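Local coordinates for protein PA1221 (Pseudomonas aeruginosa, PDB 4DG8) that belongs to the ANL superfamily of AMP-binding enzymes, holds a bound adenosine monophosphate, and carries a predicted phosphopantetheine attachment region further along its sequence, at residues 311-316 with 396-401; 372-377 with 382-387. One frame throughout, in Å; residues are numbered along the deposited sequence.

Both contacts are buried, and neither is a surface patch; interaction 1 lies deeper, its centre about 13 Å from that of the chain against about 19 Å for interaction 2, and the two centres are about 10 Å apart. They share one antiparallel sheet: interaction 1 uses strand 393-406 and interaction 2 the start of its neighbour 385-390, joined where V386 N meets A397 O. E313 of interaction 1 and Y374 of interaction 2 are also linked, OE2 to OH at 2.7 Å. Interaction 1 joins CH-pi and apolar packing to a carboxylate held by outside partners and to hydrogen bonds to the AMP phosphate, whereas 372-377 and 382-387 meet mainly through two aromatic rings and a water.

Interaction 1. Residues 311-316 with 396-401; sequences PTENTT and RAYRTG. With AMP (adenosine monophosphate), chain B.
P311 lies across from T400, their CA atoms 7.0 Å apart, and E313 across from Y398, so 311-313 runs opposite to 398-400. The loop carries the P-T-E end of the Y-G-P-T-E signature (core motif five) of the ANL superfamily, and the strand the Y-R-T-G of Y-R-T-G-D (core motif seven). Side chains rather than backbones join the two, and the ring of Y398 is the platform. Its CG is anti to the backbone N (chi1 177°), which sends the ring out from the strand toward the loop. E313 lies over one face. Its CB sits 3.5 Å from the ring centroid and only 9° off the ring normal, a clear CH-pi contact. From there the chain bends at chi2, so that CG passes over CE1 and CZ and the carboxylate comes to lie above the phenol oxygen, on the same face, with E313 CD 3.2 Å from Y398 OH. The carboxylate and ring planes, 18° apart, are nearly parallel, one over the other. Its oxygens are engaged beyond this pair: OE1 forms a salt bridge with R428, and OE2 accepts a hydrogen bond from the hydroxyl of Y374. These partners fix the rotation of the buried carboxylate. P311 packs on the same ring, obliquely. Its CG reaches CE2 of Y398 at 3.7 Å and the methyl CG2 of T400 at 3.8 Å, while T400 OG1 bonds instead to the carbonyl of I363. In this way a proline-glutamate pair packs against the strand while T312, between them in sequence, turns its side chain the other way, to the AMP phosphate. There T312 N gives O3P a weak hydrogen bond, and T312 OG1 donates a shorter one, 2.7 Å, to the same O3P.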
ATOM      1  N   PRO A 311      -6.658   3.831   4.994  1.00 24.22           N
ATOM      2  CA  PRO A 311      -5.506   4.591   4.505  1.00 23.36           C
ATOM      3  C   PRO A 311      -4.190   4.061   5.071  1.00 22.25           C
ATOM      4  O   PRO A 311      -4.182   3.261   6.008  1.00 24.74           O
ATOM      5  CB  PRO A 311      -5.795   6.007   5.018  1.00 20.44           C
ATOM      6  CG  PRO A 311      -6.541   5.768   6.327  1.00 23.57           C
ATOM      7  CD  PRO A 311      -7.301   4.463   6.162  1.00 27.92           C
ATOM      8  N   THR A 312      -3.082   4.578   4.563  1.00 23.43           N
ATOM      9  CA  THR A 312      -1.754   4.096   4.948  1.00 25.00           C
ATOM     10  C   THR A 312      -1.419   4.447   6.409  1.00 20.67           C
ATOM     11  O   THR A 312      -0.741   3.684   7.105  1.00 22.55           O
ATOM     12  CB  THR A 312      -0.685   4.655   3.967  1.00 28.63           C
ATOM     13  OG1 THR A 312      -0.999   4.233   2.629  1.00 25.47           O
ATOM     14  CG2 THR A 312       0.735   4.201   4.344  1.00 14.90           C
ATOM     15  N   GLU A 313      -1.908   5.602   6.866  1.00 18.40           N
ATOM     16  CA  GLU A 313      -1.746   6.060   8.248  1.00 18.18           C
ATOM     17  C   GLU A 313      -2.323   5.088   9.293  1.00 22.03           C
ATOM     18  O   GLU A 313      -2.028   5.193  10.499  1.00 21.58           O
ATOM     19  CB  GLU A 313      -2.421   7.435   8.423  1.00 22.27           C
ATOM     20  CG  GLU A 313      -1.743   8.601   7.701  1.00 21.95           C
ATOM     21  CD  GLU A 313      -2.096   8.687   6.206  1.00 31.44           C
ATOM     22  OE1 GLU A 313      -2.700   7.731   5.644  1.00 27.45           O
ATOM     23  OE2 GLU A 313      -1.770   9.736   5.602  1.00 21.38           O
ATOM     24  N   ASN A 314      -3.254   4.248   8.856  1.00 20.60           N
ATOM     25  CA  ASN A 314      -3.800   3.152   9.670  1.00 20.67           C
ATOM     26  C   ASN A 314      -3.312   1.756   9.268  1.00 24.34           C
ATOM     27  O   ASN A 314      -4.005   0.761   9.489  1.00 18.87           O
ATOM     28  CB  ASN A 314      -5.304   3.272   9.944  1.00 17.91           C
ATOM     29  CG  ASN A 314      -5.774   2.400  11.132  1.00 26.02           C
ATOM     30  OD1 ASN A 314      -5.052   2.196  12.117  1.00 25.67           O
ATOM     31  ND2 ASN A 314      -6.995   1.880  11.027  1.00 19.94           N
ATOM     32  N   THR A 315      -2.213   1.717   8.522  1.00 21.68           N
ATOM     33  CA  THR A 315      -1.548   0.454   8.193  1.00 24.67           C
ATOM     34  C   THR A 315      -2.399  -0.520   7.365  1.00 24.92           C
ATOM     35  O   THR A 315      -2.968  -1.465   7.921  1.00 21.83           O
ATOM     36  CB  THR A 315      -0.973  -0.261   9.454  1.00 18.88           C
ATOM     37  OG1 THR A 315      -0.296   0.696  10.286  1.00 23.23           O
ATOM     38  CG2 THR A 315       0.023  -1.396   9.046  1.00 12.28           C
ATOM     39  N   THR A 316      -2.480  -0.291   6.045  1.00 22.62           N
ATOM     40  CA  THR A 316      -3.227  -1.212   5.176  1.00 20.01           C
ATOM     41  C   THR A 316      -4.754  -1.137   5.280  1.00 22.69           C
ATOM     42  O   THR A 316      -5.390  -0.530   4.410  1.00 23.69           O
ATOM     43  CB  THR A 316      -2.696  -2.648   5.266  1.00 22.67           C
ATOM     44  OG1 THR A 316      -1.269  -2.623   5.130  1.00 19.85           O
ATOM     45  CG2 THR A 316      -3.295  -3.515   4.151  1.00 24.36           C
ATOM     46  N   ARG A 396      -5.900   8.137  21.056  1.00 29.37           N
ATOM     47  CA  ARG A 396      -5.308   8.620  19.818  1.00 25.90           C
ATOM     48  C   ARG A 396      -6.127   8.143  18.618  1.00 30.47           C
ATOM     49  O   ARG A 396      -6.612   7.006  18.586  1.00 32.52           O
ATOM     50  CB  ARG A 396      -3.859   8.168  19.705  1.00 25.57           C
ATOM     51  CG  ARG A 396      -3.084   8.800  18.563  1.00 28.63           C
ATOM     52  CD  ARG A 396      -1.596   8.614  18.810  1.00 29.07           C
ATOM     53  NE  ARG A 396      -0.784   9.379  17.869  1.00 31.10           N
ATOM     54  CZ  ARG A 396      -0.124   8.862  16.835  1.00 30.58           C
ATOM     55  NH1 ARG A 396      -0.163   7.553  16.584  1.00 28.31           N
ATOM     56  NH2 ARG A 396       0.588   9.662  16.053  1.00 32.35           N
ATOM     57  N   ALA A 397      -6.275   9.027  17.638  1.00 22.09           N
ATOM     58  CA  ALA A 397      -7.149   8.800  16.495  1.00 32.78           C
ATOM     59  C   ALA A 397      -6.638   9.489  15.223  1.00 30.56           C
ATOM     60  O   ALA A 397      -6.006  10.546  15.274  1.00 34.18           O
ATOM     61  CB  ALA A 397      -8.566   9.285  16.821  1.00 27.86           C
ATOM     62  N   TYR A 398      -6.920   8.871  14.086  1.00 35.90           N
ATOM     63  CA  TYR A 398      -6.611   9.432  12.782  1.00 32.88           C
ATOM     64  C   TYR A 398      -7.905   9.728  12.026  1.00 37.62           C
ATOM     65  O   TYR A 398      -8.710   8.819  11.766  1.00 27.77           O
ATOM     66  CB  TYR A 398      -5.729   8.472  11.967  1.00 31.64           C
ATOM     67  CG  TYR A 398      -5.442   8.981  10.571  1.00 29.35           C
ATOM     68  CD1 TYR A 398      -4.537  10.020  10.360  1.00 33.46           C
ATOM     69  CD2 TYR A 398      -6.100   8.451   9.466  1.00 24.28           C
ATOM     70  CE1 TYR A 398      -4.289  10.517   9.072  1.00 30.67           C
ATOM     71  CE2 TYR A 398      -5.850   8.930   8.182  1.00 24.49           C
ATOM     72  CZ  TYR A 398      -4.936   9.964   7.991  1.00 31.66           C
ATOM     73  OH  TYR A 398      -4.677  10.446   6.716  1.00 34.52           O
ATOM     74  N   ARG A 399      -8.106  11.002  11.698  1.00 42.13           N
ATOM     75  CA  ARG A 399      -9.200  11.430  10.827  1.00 42.75           C
ATOM     76  C   ARG A 399      -8.814  11.197   9.366  1.00 34.44           C
ATOM     77  O   ARG A 399      -7.858  11.790   8.868  1.00 34.13           O
ATOM     78  CB  ARG A 399      -9.490  12.915  11.048  1.00 45.97           C
ATOM     79  CG  ARG A 399      -9.885  13.254  12.471  1.00 51.92           C
ATOM     80  CD  ARG A 399      -9.957  14.757  12.688  1.00 57.98           C
ATOM     81  NE  ARG A 399     -10.999  15.388  11.887  1.00 61.89           N
ATOM     82  CZ  ARG A 399     -11.456  16.623  12.098  1.00 74.74           C
ATOM     83  NH1 ARG A 399     -10.958  17.352  13.093  1.00 72.00           N
ATOM     84  NH2 ARG A 399     -12.411  17.129  11.321  1.00 74.81           N
ATOM     85  N   THR A 400      -9.573  10.351   8.679  1.00 29.93           N
ATOM     86  CA  THR A 400      -9.168   9.854   7.369  1.00 31.61           C
ATOM     87  C   THR A 400      -9.405  10.822   6.205  1.00 27.74           C
ATOM     88  O   THR A 400      -8.750  10.716   5.155  1.00 22.59           O
ATOM     89  CB  THR A 400      -9.919   8.552   7.023  1.00 30.96           C
ATOM     90  OG1 THR A 400     -11.321   8.811   7.083  1.00 28.29           O
ATOM     91  CG2 THR A 400      -9.563   7.419   7.992  1.00 22.92           C
ATOM     92  N   GLY A 401     -10.360  11.730   6.380  1.00 23.65           N
ATOM     93  CA  GLY A 401     -10.867  12.523   5.268  1.00 32.04           C
ATOM     94  C   GLY A 401     -11.810  11.723   4.367  1.00 36.46           C
ATOM     95  O   GLY A 401     -12.247  12.199   3.314  1.00 33.64           O
TER
HETATM   96  P   AMP B 701      -3.766   4.325   0.431  1.00 26.02           P
HETATM   97  O1P AMP B 701      -2.775   4.602  -0.679  1.00 21.91           O
HETATM   98  O2P AMP B 701      -4.018   2.880   0.838  1.00 21.46           O
HETATM   99  O3P AMP B 701      -3.313   5.143   1.627  1.00 18.74           O
HETATM  100  O5' AMP B 701      -5.153   5.023   0.091  1.00 23.28           O
HETATM  101  C5' AMP B 701      -6.164   5.129   1.074  1.00 19.44           C
HETATM  102  C4' AMP B 701      -7.409   5.767   0.522  1.00 26.58           C
HETATM  103  O4' AMP B 701      -7.890   5.014  -0.623  1.00 25.16           O
HETATM  104  C3' AMP B 701      -8.597   5.811   1.465  1.00 27.62           C
HETATM  105  O3' AMP B 701      -8.518   6.880   2.401  1.00 25.55           O
HETATM  106  C2' AMP B 701      -9.777   5.912   0.508  1.00 26.56           C
HETATM  107  O2' AMP B 701      -9.916   7.246   0.031  1.00 24.71           O
HETATM  108  C1' AMP B 701      -9.306   5.028  -0.650  1.00 22.01           C
HETATM  109  N9  AMP B 701      -9.792   3.635  -0.519  1.00 25.49           N
HETATM  110  C8  AMP B 701      -9.041   2.596  -0.080  1.00 23.02           C
HETATM  111  N7  AMP B 701      -9.748   1.440  -0.064  1.00 22.04           N
HETATM  112  C5  AMP B 701     -10.991   1.716  -0.486  1.00 26.91           C
HETATM  113  C6  AMP B 701     -12.244   0.942  -0.704  1.00 23.79           C
HETATM  114  N6  AMP B 701     -12.300  -0.378  -0.452  1.00 20.51           N
HETATM  115  N1  AMP B 701     -13.331   1.604  -1.169  1.00 28.59           N
HETATM  116  C2  AMP B 701     -13.271   2.928  -1.424  1.00 23.97           C
HETATM  117  N3  AMP B 701     -12.170   3.688  -1.251  1.00 22.74           N
HETATM  118  C4  AMP B 701     -11.013   3.161  -0.794  1.00 23.44           C

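Interaction 2. Residues 372-377 with 382-387; sequences QGYRND and RASFVE
Y374 and F385 meet as an offset edge-to-face pair, the edge of F385 directed at the face of Y374, with ring centroids 5.8 Å apart and planes at 64°. Taking Y374 outward from CB shows how the contact is built. CB leaves the backbone off to one side of 382-387; CG, anti to the carbonyl carbon (chi1 -61°), then carries the ring nearer. CD2 is the first atom to feel F385, at the limit of contact with CE2. The next atom along, CE2, does most of the touching: it lies 3.8 Å from F385 CE2 and 3.7 Å from S384 OG, which sits at the ring edge near its plane. At the tip, Y374 OH accepts a hydrogen bond from a water 3.1 Å away. That water is also bonded to S384 OG at 3.0 Å, bridging the two side chains, which do not bond directly. Each hydroxyl has a second partner: Y374 OH reaches the carboxylate of E313, and S384 OG bonds to the carbonyl of R380 in its own helix. F385 is wedged further by G373, whose CA lies 3.9 Å from F385 CE2; the backbone angles of G373 leave no room for a CB beside the preceding carbonyl O. Right after the ring pair, a type I turn from Y374 to D377 reverses the chain, closed by D377 N to Y374 O at 3.0 Å, and the D377 side chain caps helix 378-384. The turn and cap lead edge strand 373-374, bonded to strand 180-185, into the start of the helix, while Y374 packs on its last residue, S384, and, with G373, on F385. F385 opens strand 385-390, and its ring also meets that of Y398 on the adjacent strand 393-406, with the planes inclined to each other.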
ATOM      1  N   GLN A 372       2.984   5.780  13.669  1.00 16.85           N
ATOM      2  CA  GLN A 372       3.620   6.675  14.625  1.00 24.67           C
ATOM      3  C   GLN A 372       3.360   8.118  14.198  1.00 31.71           C
ATOM      4  O   GLN A 372       3.158   9.005  15.042  1.00 27.93           O
ATOM      5  CB  GLN A 372       5.120   6.386  14.698  1.00 22.80           C
ATOM      6  CG  GLN A 372       5.894   7.335  15.604  1.00 29.59           C
ATOM      7  CD  GLN A 372       7.392   7.260  15.380  1.00 39.15           C
ATOM      8  OE1 GLN A 372       7.912   7.764  14.377  1.00 37.42           O
ATOM      9  NE2 GLN A 372       8.099   6.627  16.315  1.00 36.73           N
ATOM     10  N   GLY A 373       3.353   8.354  12.884  1.00 29.08           N
ATOM     11  CA  GLY A 373       3.060   9.679  12.363  1.00 30.48           C
ATOM     12  C   GLY A 373       3.780   9.943  11.056  1.00 28.68           C
ATOM     13  O   GLY A 373       4.258   9.008  10.412  1.00 21.96           O
ATOM     14  N   TYR A 374       3.875  11.207  10.663  1.00 26.86           N
ATOM     15  CA  TYR A 374       4.620  11.534   9.454  1.00 25.98           C
ATOM     16  C   TYR A 374       6.030  11.801   9.891  1.00 27.36           C
ATOM     17  O   TYR A 374       6.306  12.800  10.545  1.00 26.02           O
ATOM     18  CB  TYR A 374       4.041  12.759   8.761  1.00 29.58           C
ATOM     19  CG  TYR A 374       2.619  12.541   8.336  1.00 29.31           C
ATOM     20  CD1 TYR A 374       2.312  11.671   7.287  1.00 25.42           C
ATOM     21  CD2 TYR A 374       1.580  13.183   8.987  1.00 24.62           C
ATOM     22  CE1 TYR A 374       1.003  11.448   6.904  1.00 20.27           C
ATOM     23  CE2 TYR A 374       0.266  12.971   8.606  1.00 27.10           C
ATOM     24  CZ  TYR A 374      -0.014  12.101   7.568  1.00 22.85           C
ATOM     25  OH  TYR A 374      -1.319  11.897   7.189  1.00 26.45           O
ATOM     26  N   ARG A 375       6.922  10.894   9.515  1.00 25.96           N
ATOM     27  CA  ARG A 375       8.268  10.875  10.061  1.00 25.20           C
ATOM     28  C   ARG A 375       8.955  12.207   9.794  1.00 22.99           C
ATOM     29  O   ARG A 375       9.743  12.701  10.606  1.00 30.27           O
ATOM     30  CB  ARG A 375       9.054   9.718   9.436  1.00 26.97           C
ATOM     31  CG  ARG A 375      10.404   9.465  10.070  1.00 30.08           C
ATOM     32  CD  ARG A 375      10.272   8.777  11.441  1.00 31.90           C
ATOM     33  NE  ARG A 375      11.604   8.395  11.882  1.00 24.00           N
ATOM     34  CZ  ARG A 375      11.913   7.853  13.056  1.00 34.33           C
ATOM     35  NH1 ARG A 375      10.968   7.590  13.959  1.00 30.47           N
ATOM     36  NH2 ARG A 375      13.183   7.556  13.310  1.00 29.30           N
ATOM     37  N   ASN A 376       8.633  12.786   8.643  1.00 23.15           N
ATOM     38  CA  ASN A 376       9.214  14.046   8.208  1.00 26.55           C
ATOM     39  C   ASN A 376       8.368  15.318   8.387  1.00 34.08           C
ATOM     40  O   ASN A 376       8.775  16.389   7.918  1.00 29.60           O
ATOM     41  CB  ASN A 376       9.682  13.926   6.755  1.00 27.64           C
ATOM     42  CG  ASN A 376       8.533  13.845   5.789  1.00 29.64           C
ATOM     43  OD1 ASN A 376       7.433  13.415   6.154  1.00 26.32           O
ATOM     44  ND2 ASN A 376       8.766  14.286   4.546  1.00 23.92           N
ATOM     45  N   ASP A 377       7.173  15.210   8.969  1.00 29.84           N
ATOM     46  CA  ASP A 377       6.376  16.423   9.226  1.00 30.22           C
ATOM     47  C   ASP A 377       5.719  16.384  10.612  1.00 29.31           C
ATOM     48  O   ASP A 377       4.643  15.789  10.780  1.00 28.96           O
ATOM     49  CB  ASP A 377       5.287  16.505   8.150  1.00 33.44           C
ATOM     50  CG  ASP A 377       4.618  17.876   8.064  1.00 34.86           C
ATOM     51  OD1 ASP A 377       4.580  18.616   9.069  1.00 33.94           O
ATOM     52  OD2 ASP A 377       4.119  18.197   6.963  1.00 29.01           O
ATOM     53  N   ARG A 382       0.935  16.248  14.423  1.00 33.17           N
ATOM     54  CA  ARG A 382       0.141  16.879  15.483  1.00 40.50           C
ATOM     55  C   ARG A 382      -1.266  17.254  15.037  1.00 45.46           C
ATOM     56  O   ARG A 382      -2.206  17.166  15.822  1.00 35.43           O
ATOM     57  CB  ARG A 382       0.845  18.127  16.027  1.00 39.41           C
ATOM     58  CG  ARG A 382       1.960  17.807  17.003  1.00 49.56           C
ATOM     59  CD  ARG A 382       2.859  18.992  17.227  1.00 50.93           C
ATOM     60  NE  ARG A 382       2.112  20.170  17.643  1.00 58.17           N
ATOM     61  CZ  ARG A 382       1.657  20.364  18.875  1.00 63.52           C
ATOM     62  NH1 ARG A 382       1.859  19.440  19.808  1.00 66.92           N
ATOM     63  NH2 ARG A 382       0.991  21.476  19.171  1.00 61.24           N
ATOM     64  N   ALA A 383      -1.399  17.676  13.782  1.00 46.10           N
ATOM     65  CA  ALA A 383      -2.694  18.047  13.229  1.00 36.44           C
ATOM     66  C   ALA A 383      -3.551  16.836  12.818  1.00 38.38           C
ATOM     67  O   ALA A 383      -4.769  16.859  12.968  1.00 37.84           O
ATOM     68  CB  ALA A 383      -2.503  18.981  12.038  1.00 37.67           C
ATOM     69  N   SER A 384      -2.920  15.808  12.253  1.00 41.37           N
ATOM     70  CA  SER A 384      -3.638  14.642  11.717  1.00 39.78           C
ATOM     71  C   SER A 384      -3.993  13.545  12.733  1.00 41.07           C
ATOM     72  O   SER A 384      -4.992  12.833  12.566  1.00 33.74           O
ATOM     73  CB  SER A 384      -2.874  14.031  10.535  1.00 43.94           C
ATOM     74  OG  SER A 384      -2.774  14.952   9.467  1.00 43.45           O
ATOM     75  N   PHE A 385      -3.142  13.384  13.745  1.00 36.29           N
ATOM     76  CA  PHE A 385      -3.343  12.374  14.781  1.00 33.34           C
ATOM     77  C   PHE A 385      -3.671  13.075  16.088  1.00 33.00           C
ATOM     78  O   PHE A 385      -2.805  13.700  16.698  1.00 34.03           O
ATOM     79  CB  PHE A 385      -2.089  11.506  14.954  1.00 27.14           C
ATOM     80  CG  PHE A 385      -1.683  10.747  13.704  1.00 26.78           C
ATOM     81  CD1 PHE A 385      -2.016   9.403  13.548  1.00 29.00           C
ATOM     82  CD2 PHE A 385      -0.971  11.376  12.693  1.00 25.73           C
ATOM     83  CE1 PHE A 385      -1.640   8.698  12.396  1.00 31.05           C
ATOM     84  CE2 PHE A 385      -0.592  10.680  11.540  1.00 23.18           C
ATOM     85  CZ  PHE A 385      -0.920   9.348  11.387  1.00 18.09           C
ATOM     86  N   VAL A 386      -4.921  12.946  16.522  1.00 40.62           N
ATOM     87  CA  VAL A 386      -5.440  13.735  17.628  1.00 46.64           C
ATOM     88  C   VAL A 386      -6.183  12.846  18.607  1.00 45.08           C
ATOM     89  O   VAL A 386      -6.674  11.794  18.234  1.00 52.96           O
ATOM     90  CB  VAL A 386      -6.438  14.771  17.105  1.00 52.57           C
ATOM     91  CG1 VAL A 386      -5.805  15.590  15.998  1.00 55.00           C
ATOM     92  CG2 VAL A 386      -7.692  14.067  16.586  1.00 52.62           C
ATOM     93  N   GLU A 387      -6.285  13.275  19.855  1.00 40.61           N
ATOM     94  CA  GLU A 387      -7.046  12.516  20.834  1.00 42.83           C
ATOM     95  C   GLU A 387      -8.535  12.836  20.750  1.00 41.04           C
ATOM     96  O   GLU A 387      -8.933  13.996  20.734  1.00 45.71           O
ATOM     97  CB  GLU A 387      -6.501  12.728  22.249  1.00 51.33           C
ATOM     98  CG  GLU A 387      -5.230  11.930  22.523  1.00 65.24           C
ATOM     99  CD  GLU A 387      -4.989  11.702  24.006  1.00 78.83           C
ATOM    100  OE1 GLU A 387      -5.260  12.628  24.802  1.00 82.30           O
ATOM    101  OE2 GLU A 387      -4.538  10.595  24.372  1.00 80.08           O
TER
HETATM  102  O   HOH W   1      -3.847  13.626   6.939  1.00 40.00           O